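PDB 4PF1: peptidase S15/CocE/NonD from Thaumarchaeota archaeon SCGC AB-539-E09, which acts as a serine aminopeptidase of the alpha/beta hydrolase fold, probably cleaving residues from the N-terminal ends of peptides. Local coordinates for residues G124-T129 with W269-M274; L323-H328 with G345-W350; R374-E379 with N383-Y388. All coordinates share one frame; numbering follows the deposited sequence.

In the fold
Interactions 2 and 3 lie side by side, their centres about 12 Å apart, at one end of the central sheet. There the backbone of L323 bonds to strand 375-379 (L323 N to L376 O 2.8 Å, L323 O to Y378 N 2.9 Å), and the ring of W350 stacks on W385. Interaction 3 thus carries the hydrolase sheet on, although its sequence falls in the range assigned to the C-terminal non-catalytic family. Interaction 2 also includes H328, bonded to S161 and D295 in a geometry consistent with a Ser-His-Asp triad. Interaction 1 is a surface contact across the chain's centre from interaction 2, about 33 Å between centres and about 13 Å at the nearest atoms.

Interaction 1. Residues G124-T129 with W269-M274; sequences GPLNTT and WQQQAM
L126 and Q271 have the nearest CA atoms, 8.1 Å apart, too wide for main-chain bonding, and the segments meet only through side chains at the surface. L126 occupies the third position of a type I beta turn from G124 to N127. Its CG stands anti to its own carbonyl carbon (chi1 -61°), which sends CD1 into the angle between two glutamine stems: L126 CD1 lies 3.8 Å from Q271 CB and 3.8 Å from Q272 CG. The Q271 amide reaches back past the leucine, and its OE1 rests 3.4 Å from P125 CG in a van der Waals touch on the ring methylenes. Q272 offers its aliphatic part here, while its NE2 bonds to F268 O. The contact joins the loop between strand 100-105 and helix 133-147 of the hydrolase fold to the bend between helices 267-270 and 274-279, where A273 is the N-cap of the second. Behind the turn, N127 OD1 forms an Asx turn, taking T129 N at 3.3 Å from above its carbonyl plane. The same oxygen receives T129 OG1 at 2.7 Å, in that plane and on a lone pair. N127 ND2 bonds to P121 O and T131 O, fixing the other end of this buried amide. Between N127 and T129, T128 OG1 is hydrogen-bonded to D14 of the second subunit.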
loop_
_atom_site.group_PDB
_atom_site.type_symbol
_atom_site.label_atom_id
_atom_site.label_comp_id
_atom_site.label_asym_id
_atom_site.label_seq_id
_atom_site.Cartn_x
_atom_site.Cartn_y
_atom_site.Cartn_z
ATOM N N GLY A 124 -28.005 -21.977 39.811
ATOM C CA GLY A 124 -28.210 -21.260 41.062
ATOM C C GLY A 124 -29.216 -20.131 40.939
ATOM O O GLY A 124 -30.209 -20.268 40.217
ATOM N N PRO A 125 -28.978 -18.975 41.619
ATOM C CA PRO A 125 -29.959 -17.868 41.560
ATOM C C PRO A 125 -30.099 -17.221 40.175
ATOM O O PRO A 125 -31.136 -16.617 39.895
ATOM C CB PRO A 125 -29.424 -16.858 42.587
ATOM C CG PRO A 125 -28.452 -17.623 43.434
ATOM C CD PRO A 125 -27.860 -18.651 42.530
ATOM N N LEU A 126 -29.079 -17.351 39.310
ATOM C CA LEU A 126 -29.125 -16.757 37.971
ATOM C C LEU A 126 -29.290 -17.830 36.870
ATOM O O LEU A 126 -29.277 -17.496 35.682
ATOM C CB LEU A 126 -27.867 -15.897 37.717
ATOM C CG LEU A 126 -27.651 -14.699 38.669
ATOM C CD1 LEU A 126 -26.343 -14.003 38.376
ATOM C CD2 LEU A 126 -28.802 -13.696 38.585
ATOM N N ASN A 127 -29.489 -19.108 37.268
ATOM C CA ASN A 127 -29.671 -20.218 36.330
ATOM C C ASN A 127 -30.500 -21.348 36.969
ATOM O O ASN A 127 -29.972 -22.154 37.737
ATOM C CB ASN A 127 -28.309 -20.739 35.825
ATOM C CG ASN A 127 -28.383 -21.866 34.818
ATOM O OD1 ASN A 127 -29.439 -22.180 34.255
ATOM N ND2 ASN A 127 -27.244 -22.483 34.549
ATOM N N THR A 128 -31.797 -21.410 36.619
ATOM C CA THR A 128 -32.736 -22.417 37.135
ATOM C C THR A 128 -33.104 -23.459 36.052
ATOM O O THR A 128 -34.080 -24.192 36.217
ATOM C CB THR A 128 -34.006 -21.725 37.683
ATOM O OG1 THR A 128 -34.564 -20.885 36.667
ATOM C CG2 THR A 128 -33.735 -20.914 38.947
ATOM N N THR A 129 -32.307 -23.542 34.962
ATOM C CA THR A 129 -32.578 -24.469 33.854
ATOM C C THR A 129 -32.201 -25.912 34.210
ATOM O O THR A 129 -32.766 -26.849 33.643
ATOM C CB THR A 129 -31.863 -24.018 32.567
ATOM O OG1 THR A 129 -30.450 -24.178 32.717
ATOM C CG2 THR A 129 -32.206 -22.579 32.173
ATOM N N TRP A 269 -24.221 -8.836 38.539
ATOM C CA TRP A 269 -22.837 -8.787 38.072
ATOM C C TRP A 269 -21.866 -9.373 39.095
ATOM O O TRP A 269 -20.893 -10.021 38.705
ATOM C CB TRP A 269 -22.438 -7.350 37.718
ATOM C CG TRP A 269 -23.184 -6.775 36.549
ATOM C CD1 TRP A 269 -24.063 -5.732 36.570
ATOM C CD2 TRP A 269 -23.103 -7.205 35.180
ATOM N NE1 TRP A 269 -24.536 -5.484 35.301
ATOM C CE2 TRP A 269 -23.955 -6.367 34.426
ATOM C CE3 TRP A 269 -22.371 -8.204 34.511
ATOM C CZ2 TRP A 269 -24.112 -6.508 33.041
ATOM C CZ3 TRP A 269 -22.528 -8.344 33.138
ATOM C CH2 TRP A 269 -23.392 -7.507 32.419
ATOM N N GLN A 270 -22.121 -9.148 40.399
ATOM C CA GLN A 270 -21.272 -9.658 41.483
ATOM C C GLN A 270 -21.231 -11.202 41.494
ATOM O O GLN A 270 -20.157 -11.780 41.672
ATOM C CB GLN A 270 -21.746 -9.123 42.846
ATOM C CG GLN A 270 -21.489 -7.630 43.038
ATOM C CD GLN A 270 -21.849 -7.160 44.420
ATOM O OE1 GLN A 270 -21.157 -7.454 45.396
ATOM N NE2 GLN A 270 -22.923 -6.390 44.529
ATOM N N GLN A 271 -22.390 -11.857 41.256
ATOM C CA GLN A 271 -22.517 -13.324 41.231
ATOM C C GLN A 271 -21.890 -13.958 39.975
ATOM O O GLN A 271 -21.625 -15.164 39.976
ATOM C CB GLN A 271 -23.994 -13.737 41.316
ATOM C CG GLN A 271 -24.588 -13.660 42.715
ATOM C CD GLN A 271 -26.062 -13.989 42.712
ATOM O OE1 GLN A 271 -26.492 -15.061 42.268
ATOM N NE2 GLN A 271 -26.869 -13.075 43.224
ATOM N N GLN A 272 -21.693 -13.168 38.900
ATOM C CA GLN A 272 -21.157 -13.677 37.633
ATOM C C GLN A 272 -19.643 -13.457 37.464
ATOM O O GLN A 272 -19.061 -14.010 36.523
ATOM C CB GLN A 272 -21.905 -13.063 36.448
ATOM C CG GLN A 272 -23.260 -13.703 36.199
ATOM C CD GLN A 272 -23.950 -13.077 35.024
ATOM O OE1 GLN A 272 -23.894 -13.581 33.898
ATOM N NE2 GLN A 272 -24.590 -11.947 35.255
ATOM N N ALA A 273 -19.005 -12.663 38.358
ATOM C CA ALA A 273 -17.557 -12.401 38.292
ATOM C C ALA A 273 -16.779 -13.717 38.412
ATOM O O ALA A 273 -16.867 -14.402 39.433
ATOM C CB ALA A 273 -17.145 -11.430 39.388
ATOM N N MET A 274 -16.098 -14.105 37.322
ATOM C CA MET A 274 -15.378 -15.374 37.203
ATOM C C MET A 274 -14.231 -15.518 38.198
ATOM O O MET A 274 -13.971 -16.629 38.649
ATOM C CB MET A 274 -14.867 -15.572 35.771
ATOM C CG MET A 274 -15.986 -15.743 34.763
ATOM S SD MET A 274 -17.072 -17.130 35.183
ATOM C CE MET A 274 -16.153 -18.476 34.415
#

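Interaction 2. Residues L323-H328 with G345-W350; sequences LGPWNH and GDTGGW
W326 and T347 make the one hydrogen bond of this buried contact: W326 NE1 donates to T347 OG1 at 2.9 Å, bent to 147° and with the oxygen tilted 19° from the indole plane. T347 OG1 sits between its own backbone N and carbonyl carbon (chi1 62°), facing the indole, and also bonds to A335 O. Van der Waals contacts flank it. P325 CG approaches T347 OG1 to 3.9 Å, and W326 CZ2 lies 3.5 Å from T347 O, which meets the ring edge in plane. One indole face rests on G324 CA and P325 CD from its own segment, the proline forming the centre of an inverse gamma turn. Capping is the third element: D346, N-cap of helix 347-365, takes G349 N on OD1 at 3.0 Å, nearly straight but from above the carboxylate plane, and the same oxygen accepts from A335 N. The contact therefore ties the first turn of that helix to the loop after strand 319-324, the loop that leads to H328. With the indole N-H given to T347 and the hydroxyl donating to A335 O, the buried polar groups form a chain that would resist rotation of either side chain.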
loop_
_atom_site.group_PDB
_atom_site.type_symbol
_atom_site.label_atom_id
_atom_site.label_comp_id
_atom_site.label_asym_id
_atom_site.label_seq_id
_atom_site.Cartn_x
_atom_site.Cartn_y
_atom_site.Cartn_z
ATOM N N LEU A 323 1.832 -12.908 30.314
ATOM C CA LEU A 323 1.409 -11.573 29.903
ATOM C C LEU A 323 2.286 -11.098 28.740
ATOM O O LEU A 323 3.450 -10.735 28.939
ATOM C CB LEU A 323 1.476 -10.610 31.112
ATOM C CG LEU A 323 0.869 -9.203 30.963
ATOM C CD1 LEU A 323 -0.613 -9.257 30.575
ATOM C CD2 LEU A 323 1.018 -8.433 32.245
ATOM N N GLY A 324 1.742 -11.189 27.529
ATOM C CA GLY A 324 2.448 -10.826 26.303
ATOM C C GLY A 324 2.115 -9.447 25.758
ATOM O O GLY A 324 1.161 -8.812 26.216
ATOM N N PRO A 325 2.891 -8.955 24.751
ATOM C CA PRO A 325 2.611 -7.619 24.182
ATOM C C PRO A 325 1.527 -7.726 23.117
ATOM O O PRO A 325 1.748 -7.427 21.936
ATOM C CB PRO A 325 3.963 -7.226 23.585
ATOM C CG PRO A 325 4.544 -8.536 23.116
ATOM C CD PRO A 325 4.030 -9.606 24.063
ATOM N N TRP A 326 0.361 -8.205 23.529
ATOM C CA TRP A 326 -0.676 -8.576 22.598
ATOM C C TRP A 326 -1.948 -7.803 22.742
ATOM O O TRP A 326 -2.342 -7.432 23.846
ATOM C CB TRP A 326 -0.991 -10.077 22.778
ATOM C CG TRP A 326 0.204 -10.976 22.640
ATOM C CD1 TRP A 326 1.149 -10.940 21.656
ATOM C CD2 TRP A 326 0.529 -12.101 23.468
ATOM N NE1 TRP A 326 2.052 -11.962 21.828
ATOM C CE2 TRP A 326 1.700 -12.689 22.936
ATOM C CE3 TRP A 326 -0.061 -12.677 24.608
ATOM C CZ2 TRP A 326 2.315 -13.801 23.527
ATOM C CZ3 TRP A 326 0.559 -13.767 25.201
ATOM C CH2 TRP A 326 1.722 -14.330 24.652
ATOM N N ASN A 327 -2.644 -7.637 21.615
ATOM C CA ASN A 327 -3.996 -7.126 21.602
ATOM C C ASN A 327 -4.924 -8.323 21.909
ATOM O O ASN A 327 -4.426 -9.393 22.277
ATOM C CB ASN A 327 -4.325 -6.429 20.265
ATOM C CG ASN A 327 -4.371 -7.306 19.030
ATOM O OD1 ASN A 327 -4.407 -8.532 19.089
ATOM N ND2 ASN A 327 -4.452 -6.679 17.873
ATOM N N HIS A 328 -6.236 -8.172 21.723
ATOM C CA HIS A 328 -7.191 -9.227 22.050
ATOM C C HIS A 328 -6.913 -10.623 21.393
ATOM O O HIS A 328 -7.050 -11.640 22.075
ATOM C CB HIS A 328 -8.617 -8.781 21.736
ATOM C CG HIS A 328 -9.647 -9.718 22.264
ATOM N ND1 HIS A 328 -9.622 -10.147 23.577
ATOM C CD2 HIS A 328 -10.677 -10.312 21.626
ATOM C CE1 HIS A 328 -10.637 -10.982 23.697
ATOM N NE2 HIS A 328 -11.308 -11.103 22.551
ATOM N N GLY A 345 10.533 -10.610 17.075
ATOM C CA GLY A 345 10.028 -11.820 16.439
ATOM C C GLY A 345 8.557 -12.063 16.694
ATOM O O GLY A 345 7.882 -11.232 17.313
ATOM N N ASP A 346 8.047 -13.209 16.217
ATOM C CA ASP A 346 6.655 -13.597 16.423
ATOM C C ASP A 346 6.478 -14.104 17.861
ATOM O O ASP A 346 6.639 -15.298 18.128
ATOM C CB ASP A 346 6.213 -14.652 15.375
ATOM C CG ASP A 346 4.793 -15.173 15.542
ATOM O OD1 ASP A 346 4.033 -14.584 16.341
ATOM O OD2 ASP A 346 4.452 -16.179 14.891
ATOM N N THR A 347 6.144 -13.177 18.782
ATOM C CA THR A 347 5.953 -13.455 20.213
ATOM C C THR A 347 4.768 -14.413 20.460
ATOM O O THR A 347 4.793 -15.174 21.426
ATOM C CB THR A 347 5.762 -12.142 20.990
ATOM O OG1 THR A 347 4.582 -11.489 20.525
ATOM C CG2 THR A 347 6.960 -11.208 20.868
ATOM N N GLY A 348 3.747 -14.336 19.598
ATOM C CA GLY A 348 2.560 -15.183 19.667
ATOM C C GLY A 348 2.899 -16.626 19.364
ATOM O O GLY A 348 2.670 -17.511 20.196
ATOM N N GLY A 349 3.513 -16.840 18.199
ATOM C CA GLY A 349 3.996 -18.149 17.764
ATOM C C GLY A 349 5.065 -18.719 18.683
ATOM O O GLY A 349 5.099 -19.933 18.910
ATOM N N TRP A 350 5.936 -17.837 19.247
ATOM C CA TRP A 350 6.989 -18.247 20.188
ATOM C C TRP A 350 6.370 -18.818 21.462
ATOM O O TRP A 350 6.855 -19.825 21.973
ATOM C CB TRP A 350 7.934 -17.075 20.538
ATOM C CG TRP A 350 8.992 -17.442 21.543
ATOM C CD1 TRP A 350 10.206 -18.003 21.283
ATOM C CD2 TRP A 350 8.891 -17.347 22.974
ATOM N NE1 TRP A 350 10.870 -18.266 22.462
ATOM C CE2 TRP A 350 10.083 -17.876 23.515
ATOM C CE3 TRP A 350 7.902 -16.868 23.855
ATOM C CZ2 TRP A 350 10.323 -17.925 24.895
ATOM C CZ3 TRP A 350 8.133 -16.935 25.221
ATOM C CH2 TRP A 350 9.333 -17.450 25.729
#

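Interaction 3. Residues R374-E379 with N383-Y388; sequences RVLSYE and NAWHRY
Y378 OH is held from two directions: it donates to N383 OD1 at 2.9 Å, in the amide plane and on a lone pair, and also bonds to E344 N. Y378 CZ passes 3.6 Å from N383 CA, and A384 N lies over one ring face. N383 ND2 hydrogen-bonds a glycerol, probably from the crystallisation liquor. Strands 375-379 and 384-388 form an antiparallel beta hairpin. V375 with Y388, S377 with H386 and E379 with A384 are its hydrogen-bonded pairs. At the turn end N383 and A384 both face E379, a G1 beta bulge in which E379 O takes weak bonds from N383 N and A384 N.

On the face of L376, Y378, W385 and R387, Y378 turns its edge onto the face of W385 in a T-shaped stack, the ring planes 81° apart. W385 CG, anti to the carbonyl carbon (chi1 -78°), swings the indole toward Y378 and L376. Y378 CD2 comes 3.4 Å from W385 NE1, while Y378 CB lies 3.7 Å above the centroid of the indole's six-membered ring, a CH-pi contact. L376 CG touches W385 CE3 at 3.6 Å. Putting an alanine in place of W385 would probably leave the Y378 edge and L376 without their covering indole and open a gap beside W350.

On the other face, H386 NE2 donates to E379 OE1 at 2.8 Å, a bent bond (136°) on the anti side, with the donor tilted out of the carboxylate plane. E379 OE2 binds R483 and T565, so charge and hydroxyl fix its other oxygen. Y388 CE2 comes 3.8 Å from S377 CB, while S377 OG bonds to S563. Strand 375-379 lies between 319-324 and 384-388 in the sheet, with helix 347-365 covering L376 and Y378 and helix 301-309 meeting V375.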
loop_
_atom_site.group_PDB
_atom_site.type_symbol
_atom_site.label_atom_id
_atom_site.label_comp_id
_atom_site.label_asym_id
_atom_site.label_seq_id
_atom_site.Cartn_x
_atom_site.Cartn_y
_atom_site.Cartn_z
ATOM N N ARG A 374 6.179 -18.965 37.337
ATOM C CA ARG A 374 4.890 -18.557 37.891
ATOM C C ARG A 374 4.294 -17.470 37.000
ATOM O O ARG A 374 3.116 -17.533 36.647
ATOM C CB ARG A 374 5.076 -18.041 39.333
ATOM C CG ARG A 374 3.773 -17.813 40.105
ATOM C CD ARG A 374 3.322 -19.031 40.907
ATOM N NE ARG A 374 4.421 -19.686 41.626
ATOM C CZ ARG A 374 4.834 -19.344 42.843
ATOM N NH1 ARG A 374 5.837 -19.995 43.416
ATOM N NH2 ARG A 374 4.253 -18.341 43.494
ATOM N N VAL A 375 5.138 -16.495 36.601
ATOM C CA VAL A 375 4.751 -15.385 35.737
ATOM C C VAL A 375 5.768 -15.247 34.589
ATOM O O VAL A 375 6.980 -15.203 34.820
ATOM C CB VAL A 375 4.576 -14.053 36.531
ATOM C CG1 VAL A 375 4.331 -12.869 35.595
ATOM C CG2 VAL A 375 3.444 -14.164 37.551
ATOM N N LEU A 376 5.258 -15.215 33.357
ATOM C CA LEU A 376 6.048 -15.014 32.152
ATOM C C LEU A 376 5.581 -13.699 31.546
ATOM O O LEU A 376 4.457 -13.611 31.057
ATOM C CB LEU A 376 5.877 -16.210 31.190
ATOM C CG LEU A 376 6.762 -16.241 29.934
ATOM C CD1 LEU A 376 8.252 -16.256 30.290
ATOM C CD2 LEU A 376 6.430 -17.443 29.080
ATOM N N SER A 377 6.384 -12.642 31.720
ATOM C CA SER A 377 6.002 -11.296 31.305
ATOM C C SER A 377 6.923 -10.739 30.230
ATOM O O SER A 377 8.148 -10.779 30.369
ATOM C CB SER A 377 5.984 -10.362 32.514
ATOM O OG SER A 377 5.806 -9.005 32.142
ATOM N N TYR A 378 6.323 -10.203 29.161
ATOM C CA TYR A 378 7.070 -9.544 28.097
ATOM C C TYR A 378 7.122 -8.068 28.404
ATOM O O TYR A 378 6.079 -7.433 28.592
ATOM C CB TYR A 378 6.433 -9.797 26.726
ATOM C CG TYR A 378 7.241 -9.266 25.557
ATOM C CD1 TYR A 378 7.179 -7.922 25.192
ATOM C CD2 TYR A 378 8.009 -10.120 24.771
ATOM C CE1 TYR A 378 7.886 -7.436 24.092
ATOM C CE2 TYR A 378 8.725 -9.645 23.671
ATOM C CZ TYR A 378 8.653 -8.303 23.331
ATOM O OH TYR A 378 9.324 -7.839 22.228
ATOM N N GLU A 379 8.333 -7.523 28.471
ATOM C CA GLU A 379 8.552 -6.116 28.768
ATOM C C GLU A 379 8.697 -5.330 27.476
ATOM O O GLU A 379 9.629 -5.580 26.706
ATOM C CB GLU A 379 9.799 -5.954 29.654
ATOM C CG GLU A 379 10.010 -4.546 30.191
ATOM C CD GLU A 379 11.259 -4.363 31.033
ATOM O OE1 GLU A 379 12.142 -5.250 31.007
ATOM O OE2 GLU A 379 11.358 -3.320 31.717
ATOM N N ASN A 383 11.883 -5.120 25.034
ATOM C CA ASN A 383 11.541 -6.246 24.143
ATOM C C ASN A 383 12.170 -7.574 24.622
ATOM O O ASN A 383 12.905 -8.229 23.878
ATOM C CB ASN A 383 11.923 -5.936 22.685
ATOM C CG ASN A 383 11.093 -4.841 22.073
ATOM O OD1 ASN A 383 9.874 -4.966 21.907
ATOM N ND2 ASN A 383 11.735 -3.739 21.727
ATOM N N ALA A 384 11.863 -7.967 25.868
ATOM C CA ALA A 384 12.404 -9.188 26.458
ATOM C C ALA A 384 11.392 -9.891 27.346
ATOM O O ALA A 384 10.615 -9.235 28.047
ATOM C CB ALA A 384 13.660 -8.870 27.258
ATOM N N TRP A 385 11.408 -11.236 27.312
ATOM C CA TRP A 385 10.572 -12.090 28.153
ATOM C C TRP A 385 11.274 -12.296 29.485
ATOM O O TRP A 385 12.484 -12.538 29.510
ATOM C CB TRP A 385 10.313 -13.448 27.475
ATOM C CG TRP A 385 9.276 -13.425 26.389
ATOM C CD1 TRP A 385 9.496 -13.485 25.045
ATOM C CD2 TRP A 385 7.852 -13.451 26.565
ATOM N NE1 TRP A 385 8.297 -13.505 24.368
ATOM C CE2 TRP A 385 7.271 -13.481 25.277
ATOM C CE3 TRP A 385 7.005 -13.398 27.687
ATOM C CZ2 TRP A 385 5.886 -13.475 25.080
ATOM C CZ3 TRP A 385 5.632 -13.404 27.491
ATOM C CH2 TRP A 385 5.086 -13.441 26.201
ATOM N N HIS A 386 10.538 -12.180 30.587
ATOM C CA HIS A 386 11.122 -12.345 31.913
ATOM C C HIS A 386 10.443 -13.454 32.685
ATOM O O HIS A 386 9.242 -13.674 32.533
ATOM C CB HIS A 386 11.037 -11.037 32.719
ATOM C CG HIS A 386 11.725 -9.876 32.077
ATOM N ND1 HIS A 386 13.103 -9.759 32.087
ATOM C CD2 HIS A 386 11.199 -8.798 31.455
ATOM C CE1 HIS A 386 13.369 -8.628 31.456
ATOM N NE2 HIS A 386 12.256 -8.017 31.055
ATOM N N ARG A 387 11.214 -14.134 33.538
ATOM C CA ARG A 387 10.723 -15.159 34.455
ATOM C C ARG A 387 10.507 -14.503 35.815
ATOM O O ARG A 387 11.468 -14.013 36.415
ATOM C CB ARG A 387 11.730 -16.318 34.571
ATOM C CG ARG A 387 11.912 -17.139 33.296
ATOM C CD ARG A 387 12.965 -18.224 33.485
ATOM N NE ARG A 387 12.593 -19.169 34.544
ATOM C CZ ARG A 387 11.953 -20.316 34.334
ATOM N NH1 ARG A 387 11.633 -20.689 33.100
ATOM N NH2 ARG A 387 11.639 -21.103 35.353
ATOM N N TYR A 388 9.248 -14.415 36.268
ATOM C CA TYR A 388 8.929 -13.794 37.554
ATOM C C TYR A 388 8.260 -14.793 38.491
ATOM O O TYR A 388 7.555 -15.692 38.031
ATOM C CB TYR A 388 8.029 -12.552 37.368
ATOM C CG TYR A 388 8.687 -11.373 36.676
ATOM C CD1 TYR A 388 10.012 -11.027 36.946
ATOM C CD2 TYR A 388 7.960 -10.544 35.827
ATOM C CE1 TYR A 388 10.613 -9.926 36.331
ATOM C CE2 TYR A 388 8.545 -9.432 35.220
ATOM C CZ TYR A 388 9.874 -9.127 35.474
ATOM O OH TYR A 388 10.456 -8.042 34.863
#